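Local structure of transcriptional repressor PadR (6JYI) at residues K20-S23 with G24-K28; T147-E150 with E151-L154. The protein probably binds DNA as a PadR-like transcriptional regulator and represses transcription of its target genes. One frame throughout, in Å; residues are numbered along the deposited sequence.

Overall arrangement
Both contacts are local and sit at the start of a helix, but in different parts of the fold. Interaction 1 joins the loop after helix 8-19 to the first turn of helix 24-35, within the PadR-like region of the helix-turn-helix clan; it is partly buried, and the second subunit does not touch it. Interaction 2 forms the first turns of the long helix 148-175, is buried, and meets the second subunit. Their centres lie about 21 Å apart, with no touch between them. A serine cap and an aliphatic pair hold the first; the second has a mixture of sound and weak backbone bonds, with a glutamate bonded back to the turn.

Interaction 1 (K20-S23 with G24-K28); sequences KELS and GYDIK
The carbonyl oxygen of S23 accepts a nearly straight hydrogen bond from the backbone N of I27, one turn on, at 3.0 Å. The side-chain oxygen OG of S23 accepts a second bond, from the backbone N of D26, 3.1 Å away, with an N-H...O angle of 162°. The serine gets there because OG sits between its own backbone N and carbonyl carbon (chi1 63°), turned over the first helical turn. It also touches the flanks of two helix residues: CB of Y25 lies 3.6 Å from OG, and CB of D26 3.5 Å from it. S23 is thus the N-cap of helix 24-35, and its hydroxyl takes up one of the first-turn amides, as an N-cap serine does. The cap begins the second helix of the PadR-like region, which belongs to the helix-turn-helix clan, and marks the change from the loop after helix 8-19 to helix 24-35. Beside the cap runs an apolar contact. L22, the residue before the cap, lays its CB against CG1 of I27 at 3.9 Å, and its CD1 branch reaches the same methylene. The isoleucine presents that branch because CG1 stands beside its backbone N (chi1 -68°), which also brings CG1 within 3.3 Å of the carbonyl oxygen of S23. The other methyl of the leucine, CD2, reaches CB of D26 at 4.2 Å, the two side chains running at about a right angle to each other. I27 continues inward against I46 and L50 of helix 46-55 and Y75 of strand 72-77, and the backbone of L22 bonds to that of Y75, joining the capped turn to the two-stranded antiparallel sheet.

Interaction 2 (T147-E150 with E151-L154); sequences TFVE and EISL
The F148 ring meets the methyl CD1 of I152 through its CE2 atom at 3.9 Å, an oblique approach with the two side chains lying aslant, one turn apart. This is the N-terminal turn of the long C-terminal helix 148-175, at the contact with the second subunit. The ring carbon CG is anti to the backbone N of F148 (chi1 170°), which swings the ring along the helix toward the isoleucine; F148 also packs on E174 of the second subunit. CD1 of I152 lies farther from CG2 of V149, at 4.4 Å. The second flat group, the carboxylate of E150, turns back on the chain: OE1 accepts from the backbone N of T147 at 3.0 Å, approached on its anti side and 18° out of the carboxylate plane. Its other oxygen, OE2, forms a salt bridge with R143, so each carboxylate oxygen has a partner, and the arginine would probably favour its charged form. Next to this turn, OG1 of T147 bonds to N110 of the second subunit, placing the helix start at the dimer contact. The backbone opens with a sound bond, E151 N to T147 O at 3.0 Å. The following turn is looser: I152 N is 3.1 Å from V149 O but comes from above the carbonyl plane, 67° out of it, and its bond to F148 O is weak. E151 rests its CB over the same opening turn, 3.5 Å from F148 O. The hydroxyl of S153 bonds to that of Y139 on helix 114-142, and its OG also lies 3.1 Å from the carbonyl oxygen of E150.

Interaction 1 (K20-S23 with G24-K28)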
# COMPACT_ATOMS: atom_id res chain seq x y z
N LYS A 20 8.19 -21.84 12.11
CA LYS A 20 8.05 -22.41 13.45
C LYS A 20 6.99 -21.72 14.26
O LYS A 20 6.50 -20.64 13.89
CB LYS A 20 9.39 -22.42 14.20
CG LYS A 20 9.75 -21.10 14.86
CD LYS A 20 11.21 -21.07 15.28
CE LYS A 20 11.71 -19.63 15.39
NZ LYS A 20 11.69 -18.96 14.05
N GLU A 21 6.63 -22.39 15.34
CA GLU A 21 5.70 -21.88 16.28
C GLU A 21 6.18 -20.51 16.75
O GLU A 21 7.38 -20.27 16.89
CB GLU A 21 5.48 -22.85 17.45
CG GLU A 21 6.69 -23.16 18.41
CD GLU A 21 7.60 -24.30 17.93
OE1 GLU A 21 7.53 -24.69 16.73
OE2 GLU A 21 8.43 -24.79 18.75
N LEU A 22 5.23 -19.62 16.97
CA LEU A 22 5.49 -18.28 17.46
C LEU A 22 4.47 -17.92 18.52
O LEU A 22 3.33 -18.36 18.44
CB LEU A 22 5.37 -17.31 16.30
CG LEU A 22 6.45 -17.41 15.20
CD1 LEU A 22 6.03 -16.53 14.00
CD2 LEU A 22 7.77 -16.97 15.76
N SER A 23 4.89 -17.17 19.53
CA SER A 23 3.97 -16.56 20.47
C SER A 23 3.20 -15.43 19.78
O SER A 23 3.63 -14.90 18.73
CB SER A 23 4.74 -15.98 21.65
OG SER A 23 5.61 -14.94 21.22
N GLY A 24 2.10 -15.00 20.41
CA GLY A 24 1.40 -13.79 19.99
C GLY A 24 2.31 -12.57 19.97
O GLY A 24 2.26 -11.75 19.04
N TYR A 25 3.14 -12.45 20.99
CA TYR A 25 4.07 -11.32 21.10
C TYR A 25 4.92 -11.23 19.82
O TYR A 25 5.02 -10.18 19.17
CB TYR A 25 4.98 -11.55 22.30
CG TYR A 25 6.02 -10.50 22.56
CD1 TYR A 25 5.66 -9.22 22.91
CD2 TYR A 25 7.37 -10.82 22.53
CE1 TYR A 25 6.62 -8.25 23.18
CE2 TYR A 25 8.34 -9.86 22.81
CZ TYR A 25 7.96 -8.59 23.14
OH TYR A 25 8.91 -7.63 23.42
N ASP A 26 5.51 -12.37 19.47
CA ASP A 26 6.40 -12.43 18.33
C ASP A 26 5.69 -12.18 16.98
O ASP A 26 6.25 -11.49 16.12
CB ASP A 26 7.19 -13.74 18.34
CG ASP A 26 8.47 -13.66 19.22
OD1 ASP A 26 8.84 -12.59 19.75
OD2 ASP A 26 9.15 -14.67 19.34
N ILE A 27 4.49 -12.71 16.81
CA ILE A 27 3.73 -12.44 15.63
C ILE A 27 3.50 -10.93 15.47
O ILE A 27 3.73 -10.38 14.37
CB ILE A 27 2.38 -13.18 15.65
CG1 ILE A 27 2.65 -14.68 15.54
CG2 ILE A 27 1.51 -12.68 14.51
CD1 ILE A 27 1.42 -15.53 15.79
N LYS A 28 3.09 -10.27 16.55
CA LYS A 28 2.91 -8.83 16.51
C LYS A 28 4.20 -8.07 16.13
O LYS A 28 4.17 -7.12 15.35
CB LYS A 28 2.34 -8.30 17.84
CG LYS A 28 0.81 -8.54 17.94
CD LYS A 28 0.20 -8.20 19.28
CE LYS A 28 0.29 -6.76 19.61
NZ LYS A 28 -0.41 -6.44 20.87

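Interaction 2 (T147-E150 with E151-L154)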
# COMPACT_ATOMS: atom_id res chain seq x y z
N THR A 147 17.30 -16.09 2.47
CA THR A 147 17.64 -16.61 1.14
C THR A 147 17.45 -15.58 0.05
O THR A 147 16.84 -14.54 0.26
CB THR A 147 16.74 -17.78 0.75
OG1 THR A 147 15.39 -17.32 0.63
CG2 THR A 147 16.80 -18.87 1.74
N PHE A 148 17.98 -15.88 -1.15
CA PHE A 148 17.87 -15.01 -2.30
C PHE A 148 16.44 -14.49 -2.49
O PHE A 148 16.24 -13.29 -2.64
CB PHE A 148 18.34 -15.73 -3.57
CG PHE A 148 18.04 -14.98 -4.84
CD1 PHE A 148 18.94 -14.05 -5.33
CD2 PHE A 148 16.87 -15.19 -5.54
CE1 PHE A 148 18.66 -13.33 -6.51
CE2 PHE A 148 16.60 -14.49 -6.69
CZ PHE A 148 17.48 -13.57 -7.18
N VAL A 149 15.44 -15.37 -2.48
CA VAL A 149 14.07 -14.93 -2.80
C VAL A 149 13.49 -14.04 -1.67
O VAL A 149 12.80 -13.07 -1.94
CB VAL A 149 13.12 -16.08 -3.10
CG1 VAL A 149 13.07 -17.06 -1.95
CG2 VAL A 149 11.70 -15.56 -3.48
N GLU A 150 13.77 -14.40 -0.43
CA GLU A 150 13.34 -13.58 0.73
C GLU A 150 13.95 -12.19 0.70
O GLU A 150 13.33 -11.21 1.11
CB GLU A 150 13.72 -14.26 2.04
CG GLU A 150 12.94 -15.57 2.26
CD GLU A 150 13.38 -16.31 3.51
OE1 GLU A 150 14.61 -16.32 3.78
OE2 GLU A 150 12.51 -16.94 4.18
N GLU A 151 15.17 -12.09 0.22
CA GLU A 151 15.83 -10.81 0.12
C GLU A 151 15.14 -9.89 -0.91
O GLU A 151 15.25 -8.67 -0.80
CB GLU A 151 17.32 -11.02 -0.21
CG GLU A 151 18.12 -9.76 -0.38
CD GLU A 151 18.70 -9.20 0.91
OE1 GLU A 151 18.80 -9.97 1.89
OE2 GLU A 151 19.09 -7.99 0.92
N ILE A 152 14.44 -10.47 -1.91
CA ILE A 152 13.74 -9.61 -2.91
C ILE A 152 12.75 -8.66 -2.22
O ILE A 152 12.72 -7.47 -2.54
CB ILE A 152 13.06 -10.43 -4.03
CG1 ILE A 152 14.11 -11.26 -4.76
CG2 ILE A 152 12.27 -9.50 -5.04
CD1 ILE A 152 13.55 -12.25 -5.79
N SER A 153 11.98 -9.14 -1.25
CA SER A 153 11.00 -8.25 -0.57
C SER A 153 11.68 -7.07 0.07
O SER A 153 11.21 -5.94 -0.06
CB SER A 153 10.08 -9.00 0.44
OG SER A 153 10.77 -9.56 1.53
N LEU A 154 12.79 -7.31 0.76
CA LEU A 154 13.59 -6.23 1.34
C LEU A 154 14.11 -5.27 0.31
O LEU A 154 13.95 -4.04 0.44
CB LEU A 154 14.77 -6.81 2.13
CG LEU A 154 15.81 -5.87 2.71
CD1 LEU A 154 15.16 -4.87 3.69
CD2 LEU A 154 16.96 -6.70 3.39